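Local coordinates for Lmo0740 protein (Listeria monocytogenes, PDB 4RFA) that probably activates transcription as a dimeric Crp-family regulator, with a cyclic nucleotide-binding domain joined to a winged-helix DNA-binding domain, at residues L128-S131 against I132-F136; R138-A141 against L142-M145. All coordinates share one frame; numbering follows the deposited sequence.

Contact 1: L128-S131 against I132-F136; sequences LLTS and IADVF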
ATOM      1  N   LEU A 128       1.286 -16.072   3.175  1.00 57.94           N
ATOM      2  CA  LEU A 128       1.298 -15.120   2.088  1.00 65.72           C
ATOM      3  C   LEU A 128       0.427 -13.863   2.393  1.00 60.22           C
ATOM      4  O   LEU A 128       0.867 -12.728   2.201  1.00 63.12           O
ATOM      5  CB  LEU A 128       0.866 -15.804   0.797  1.00 67.76           C
ATOM      6  CG  LEU A 128       0.738 -14.916  -0.445  1.00 74.07           C
ATOM      7  CD1 LEU A 128       2.007 -14.124  -0.692  1.00 77.03           C
ATOM      8  CD2 LEU A 128       0.398 -15.769  -1.651  1.00 80.40           C
ATOM      9  N   LEU A 129      -0.776 -14.116   2.880  1.00 58.29           N
ATOM     10  CA  LEU A 129      -1.723 -13.103   3.317  1.00 62.39           C
ATOM     11  C   LEU A 129      -1.151 -12.213   4.385  1.00 52.99           C
ATOM     12  O   LEU A 129      -1.305 -11.006   4.322  1.00 52.33           O
ATOM     13  CB  LEU A 129      -2.956 -13.773   3.916  1.00 68.63           C
ATOM     14  CG  LEU A 129      -3.917 -14.394   2.922  1.00 76.24           C
ATOM     15  CD1 LEU A 129      -5.127 -14.896   3.700  1.00 82.21           C
ATOM     16  CD2 LEU A 129      -4.334 -13.391   1.850  1.00 74.78           C
ATOM     17  N   THR A 130      -0.487 -12.816   5.357  1.00 51.47           N
ATOM     18  CA  THR A 130       0.163 -12.078   6.436  1.00 50.00           C
ATOM     19  C   THR A 130       1.277 -11.216   5.944  1.00 46.73           C
ATOM     20  O   THR A 130       1.392 -10.094   6.383  1.00 50.34           O
ATOM     21  CB  THR A 130       0.668 -13.023   7.541  1.00 56.73           C
ATOM     22  OG1 THR A 130      -0.470 -13.616   8.172  1.00 61.61           O
ATOM     23  CG2 THR A 130       1.485 -12.271   8.583  1.00 56.16           C
ATOM     24  N   SER A 131       2.093 -11.720   5.024  1.00 50.90           N
ATOM     25  CA  SER A 131       3.154 -10.921   4.432  1.00 53.51           C
ATOM     26  C   SER A 131       2.624  -9.683   3.704  1.00 47.08           C
ATOM     27  O   SER A 131       3.185  -8.607   3.835  1.00 49.63           O
ATOM     28  CB  SER A 131       3.949 -11.743   3.429  1.00 56.97           C
ATOM     29  OG  SER A 131       4.128 -13.040   3.924  1.00 65.48           O
ATOM     30  N   ILE A 132       1.566  -9.875   2.928  1.00 48.06           N
ATOM     31  CA  ILE A 132       0.877  -8.809   2.208  1.00 50.45           C
ATOM     32  C   ILE A 132       0.299  -7.814   3.194  1.00 45.50           C
ATOM     33  O   ILE A 132       0.594  -6.628   3.103  1.00 52.89           O
ATOM     34  CB  ILE A 132      -0.277  -9.394   1.341  1.00 56.44           C
ATOM     35  CG1 ILE A 132       0.240 -10.339   0.244  1.00 62.40           C
ATOM     36  CG2 ILE A 132      -1.105  -8.313   0.678  1.00 57.24           C
ATOM     37  CD1 ILE A 132       1.654 -10.088  -0.195  1.00 64.60           C
ATOM     38  N   ALA A 133      -0.483  -8.324   4.148  1.00 43.58           N
ATOM     39  CA  ALA A 133      -1.085  -7.521   5.239  1.00 45.16           C
ATOM     40  C   ALA A 133      -0.072  -6.619   5.874  1.00 43.11           C
ATOM     41  O   ALA A 133      -0.322  -5.439   6.064  1.00 40.33           O
ATOM     42  CB  ALA A 133      -1.691  -8.437   6.289  1.00 49.76           C
ATOM     43  N   ASP A 134       1.129  -7.133   6.147  1.00 45.16           N
ATOM     44  CA  ASP A 134       2.152  -6.268   6.761  1.00 43.14           C
ATOM     45  C   ASP A 134       2.655  -5.189   5.808  1.00 42.05           C
ATOM     46  O   ASP A 134       3.010  -4.115   6.246  1.00 46.48           O
ATOM     47  CB  ASP A 134       3.328  -7.092   7.283  1.00 47.16           C
ATOM     48  CG  ASP A 134       2.946  -7.935   8.483  1.00 49.88           C
ATOM     49  OD1 ASP A 134       1.936  -7.617   9.136  1.00 49.85           O
ATOM     50  OD2 ASP A 134       3.659  -8.904   8.787  1.00 53.87           O
ATOM     51  N   VAL A 135       2.670  -5.444   4.510  1.00 43.83           N
ATOM     52  CA  VAL A 135       3.144  -4.397   3.581  1.00 44.07           C
ATOM     53  C   VAL A 135       2.092  -3.301   3.507  1.00 42.58           C
ATOM     54  O   VAL A 135       2.440  -2.113   3.541  1.00 40.91           O
ATOM     55  CB  VAL A 135       3.444  -4.922   2.179  1.00 46.80           C
ATOM     56  CG1 VAL A 135       3.811  -3.771   1.242  1.00 49.32           C
ATOM     57  CG2 VAL A 135       4.618  -5.837   2.271  1.00 49.70           C
ATOM     58  N   PHE A 136       0.830  -3.706   3.438  1.00 43.56           N
ATOM     59  CA  PHE A 136      -0.286  -2.766   3.556  1.00 49.48           C
ATOM     60  C   PHE A 136      -0.215  -1.874   4.766  1.00 44.65           C
ATOM     61  O   PHE A 136      -0.367  -0.652   4.652  1.00 44.62           O
ATOM     62  CB  PHE A 136      -1.599  -3.493   3.619  1.00 48.77           C
ATOM     63  CG  PHE A 136      -2.006  -4.072   2.321  1.00 58.87           C
ATOM     64  CD1 PHE A 136      -1.513  -3.576   1.137  1.00 63.27           C
ATOM     65  CD2 PHE A 136      -2.892  -5.109   2.280  1.00 62.48           C
ATOM     66  CE1 PHE A 136      -1.910  -4.115  -0.079  1.00 82.71           C
ATOM     67  CE2 PHE A 136      -3.296  -5.638   1.073  1.00 72.57           C
ATOM     68  CZ  PHE A 136      -2.805  -5.143  -0.110  1.00 70.87           C
TER
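Leu128 and Ile132, one helical turn apart, run side by side in the same direction and meet through their outermost methyls, with Leu128 CD1 4.1 Å from Ile132 CD1. The leucine places CG beside its carbonyl carbon (chi1 176°), and this brings CD1 towards the following turn. On the isoleucine the CG1 branch lies closer to the backbone than to the neighbouring side chain, with Ile132 CG1 3.2 Å from Leu128 O. That same oxygen accepts the amide of Ile132, Leu128 O to Ile132 N being 3.0 Å.

Successive i to i+4 bonds carry the helix onward. Ala133 N to Leu129 O is short and nearly straight (2.8 Å, 168° at the hydrogen), and Asp134 N reaches Thr130 O at 3.0 Å. Val135 N to Ser131 O is longer, at 3.3 Å, and more bent, at 140°.

Thr130 and Asp134 also lie alongside each other, with Thr130 CG2 4.0 Å from Asp134 OD2. Their polar atoms are engaged elsewhere: Asp134 OD2 bonds Ser89 OG of the second subunit, while the single hydroxyl proton of Thr130 OG1 is shared between Asp126 O, one turn back and the stronger partner, and Phe87 O of the second subunit. Ser131 OG, set beside its own backbone N, likewise turns back to bond Phe127 O, so this buried hydroxyl is satisfied within the helix.

This arrangement is ordinary alpha-helical packing within helix 126-143, which corresponds to the dimerisation helix of Crp-type regulators. Leu128, Ser131 and Ile132 lean on Val81 of strand 81-82, at one edge of a four-stranded antiparallel sheet. Across the dimer Ile132 packs on its counterpart, and Phe136 meets Phe136 and His139 of the second subunit, which places this part of the helix between sheet and partner chain.

Contact 2: R138-A141 against L142-M145; sequences RHYA and LLGM
Arg138 and His139 each give a backbone carbonyl to the next turn of helix 126-143: Leu142 N bonds Arg138 O at 3.1 Å, and Leu143 N bonds His139 O at 2.9 Å, this second donor lying in the carbonyl plane. Beyond them the pattern slackens. Gly144 N is divided between two weak bonds, 3.3 Å to Tyr140 O and 3.0 Å to Ala141 O, and Met145 N, of a selenomethionine, reaches Leu142 O at 2.9 Å.

No polar side-chain bond joins the two segments. Leu143, with CG beside its backbone N (chi1 -67°), brings CG to 3.4 Å from His139 O, and its CD1 approaches the Tyr140 ring obliquely, 4.4 Å from CD1 of that ring. The buried guanidinium of Arg138 finds its partners elsewhere in the chain: NE in a salt bridge with Glu164 OE2, NH2 on Phe75 O, and NH1 weakly on Asn80 OD1. His139 ND1 bonds ND1 of His139 in the second subunit.

If this bond holds, one imidazole donates and the other accepts, so the pair probably differs in protonation at ND1. Polar groups thus serve the domain and dimer joints, while the main chain sustains the turn itself.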
ATOM      1  N   ARG A 138       2.358  -1.062   6.454  1.00 41.60           N
ATOM      2  CA  ARG A 138       3.443  -0.098   6.310  1.00 38.89           C
ATOM      3  C   ARG A 138       3.124   0.999   5.285  1.00 39.66           C
ATOM      4  O   ARG A 138       3.477   2.154   5.459  1.00 41.71           O
ATOM      5  CB  ARG A 138       4.723  -0.823   5.972  1.00 44.16           C
ATOM      6  CG  ARG A 138       5.195  -1.750   7.087  1.00 48.55           C
ATOM      7  CD  ARG A 138       6.200  -2.731   6.549  1.00 48.30           C
ATOM      8  NE  ARG A 138       7.290  -1.934   5.943  1.00 54.74           N
ATOM      9  CZ  ARG A 138       7.960  -2.279   4.854  1.00 47.36           C
ATOM     10  NH1 ARG A 138       7.657  -3.389   4.210  1.00 48.22           N
ATOM     11  NH2 ARG A 138       8.884  -1.473   4.384  1.00 51.06           N
ATOM     12  N   HIS A 139       2.376   0.654   4.251  1.00 38.66           N
ATOM     13  CA  HIS A 139       1.897   1.632   3.292  1.00 37.51           C
ATOM     14  C   HIS A 139       1.013   2.694   3.972  1.00 39.73           C
ATOM     15  O   HIS A 139       1.175   3.886   3.759  1.00 37.88           O
ATOM     16  CB  HIS A 139       1.102   0.954   2.169  1.00 40.27           C
ATOM     17  CG  HIS A 139       1.919   0.181   1.190  1.00 45.78           C
ATOM     18  ND1 HIS A 139       1.350  -0.560   0.171  1.00 53.15           N
ATOM     19  CD2 HIS A 139       3.254  -0.000   1.077  1.00 45.68           C
ATOM     20  CE1 HIS A 139       2.303  -1.113  -0.555  1.00 51.65           C
ATOM     21  NE2 HIS A 139       3.466  -0.796  -0.017  1.00 44.54           N
ATOM     22  N   TYR A 140       0.063   2.251   4.773  1.00 42.16           N
ATOM     23  CA  TYR A 140      -0.780   3.167   5.526  1.00 42.64           C
ATOM     24  C   TYR A 140      -0.001   4.062   6.436  1.00 44.97           C
ATOM     25  O   TYR A 140      -0.295   5.223   6.529  1.00 47.17           O
ATOM     26  CB  TYR A 140      -1.787   2.387   6.345  1.00 49.29           C
ATOM     27  CG  TYR A 140      -2.987   2.035   5.541  1.00 52.33           C
ATOM     28  CD1 TYR A 140      -4.020   2.969   5.362  1.00 66.79           C
ATOM     29  CD2 TYR A 140      -3.107   0.815   4.968  1.00 57.71           C
ATOM     30  CE1 TYR A 140      -5.142   2.665   4.599  1.00 68.50           C
ATOM     31  CE2 TYR A 140      -4.208   0.481   4.201  1.00 63.24           C
ATOM     32  CZ  TYR A 140      -5.224   1.403   4.019  1.00 63.74           C
ATOM     33  OH  TYR A 140      -6.316   1.060   3.278  1.00 56.63           O
ATOM     34  N   ALA A 141       1.000   3.539   7.105  1.00 42.82           N
ATOM     35  CA  ALA A 141       1.785   4.382   7.985  1.00 45.73           C
ATOM     36  C   ALA A 141       2.421   5.505   7.175  1.00 47.40           C
ATOM     37  O   ALA A 141       2.338   6.688   7.539  1.00 55.12           O
ATOM     38  CB  ALA A 141       2.825   3.554   8.718  1.00 43.36           C
ATOM     39  N   LEU A 142       2.901   5.161   5.986  1.00 45.15           N
ATOM     40  CA  LEU A 142       3.514   6.146   5.126  1.00 43.27           C
ATOM     41  C   LEU A 142       2.565   7.166   4.627  1.00 39.60           C
ATOM     42  O   LEU A 142       2.947   8.367   4.509  1.00 39.30           O
ATOM     43  CB  LEU A 142       4.221   5.509   3.937  1.00 44.41           C
ATOM     44  CG  LEU A 142       5.486   4.837   4.438  1.00 50.17           C
ATOM     45  CD1 LEU A 142       5.966   3.880   3.382  1.00 55.47           C
ATOM     46  CD2 LEU A 142       6.547   5.858   4.716  1.00 54.26           C
ATOM     47  N   LEU A 143       1.360   6.735   4.284  1.00 38.12           N
ATOM     48  CA  LEU A 143       0.339   7.712   3.852  1.00 39.71           C
ATOM     49  C   LEU A 143       0.113   8.805   4.921  1.00 35.69           C
ATOM     50  O   LEU A 143      -0.249   9.947   4.614  1.00 38.46           O
ATOM     51  CB  LEU A 143      -0.974   7.025   3.499  1.00 40.70           C
ATOM     52  CG  LEU A 143      -0.973   6.106   2.251  1.00 42.95           C
ATOM     53  CD1 LEU A 143      -2.318   5.403   2.141  1.00 46.42           C
ATOM     54  CD2 LEU A 143      -0.741   6.891   0.983  1.00 42.81           C
ATOM     55  N   GLY A 144       0.336   8.477   6.176  1.00 39.26           N
ATOM     56  CA  GLY A 144       0.215   9.491   7.239  1.00 42.03           C
ATOM     57  C   GLY A 144       1.197  10.652   7.115  1.00 41.59           C
ATOM     58  O   GLY A 144       1.077  11.672   7.819  1.00 44.00           O
HETATM   59  N   MSE A 145       2.156  10.526   6.203  1.00 38.88           N
HETATM   60  CA  MSE A 145       3.162  11.560   6.007  1.00 41.61           C
HETATM   61  C   MSE A 145       2.673  12.657   5.100  1.00 38.15           C
HETATM   62  O   MSE A 145       3.295  13.740   5.045  1.00 37.16           O
HETATM   63  CB  MSE A 145       4.415  10.933   5.404  1.00 42.03           C
HETATM   64  CG  MSE A 145       5.367  10.458   6.494  1.00 51.44           C
HETATM   65 SE   MSE A 145       7.127  10.064   5.701  1.00 64.36          SE
HETATM   66  CE  MSE A 145       8.044   9.482   7.344  1.00 61.24           C
TER

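Overall arrangement
Contacts 1 and 2 follow one another along helix 126-143, their centres about 15 Å apart, and both face the second subunit. Contact 2 is the more buried; contact 1 is partly open, and its polar side chains bond mainly to backbone carbonyls one turn back or to the partner chain. Their sheet neighbours differ as well: strand 81-82 beside 128-136, strand 72-76 beside 138-145. Contact 2 also reaches helix 150-165, where Met145 packs on Met156 and Ala157, so it probably links the dimer helix to the DNA-binding half. Regular i to i+4 bonding runs through contact 1, whereas in contact 2 only the first two such bonds are strong, and the amide of Gly144 holds just weak ones.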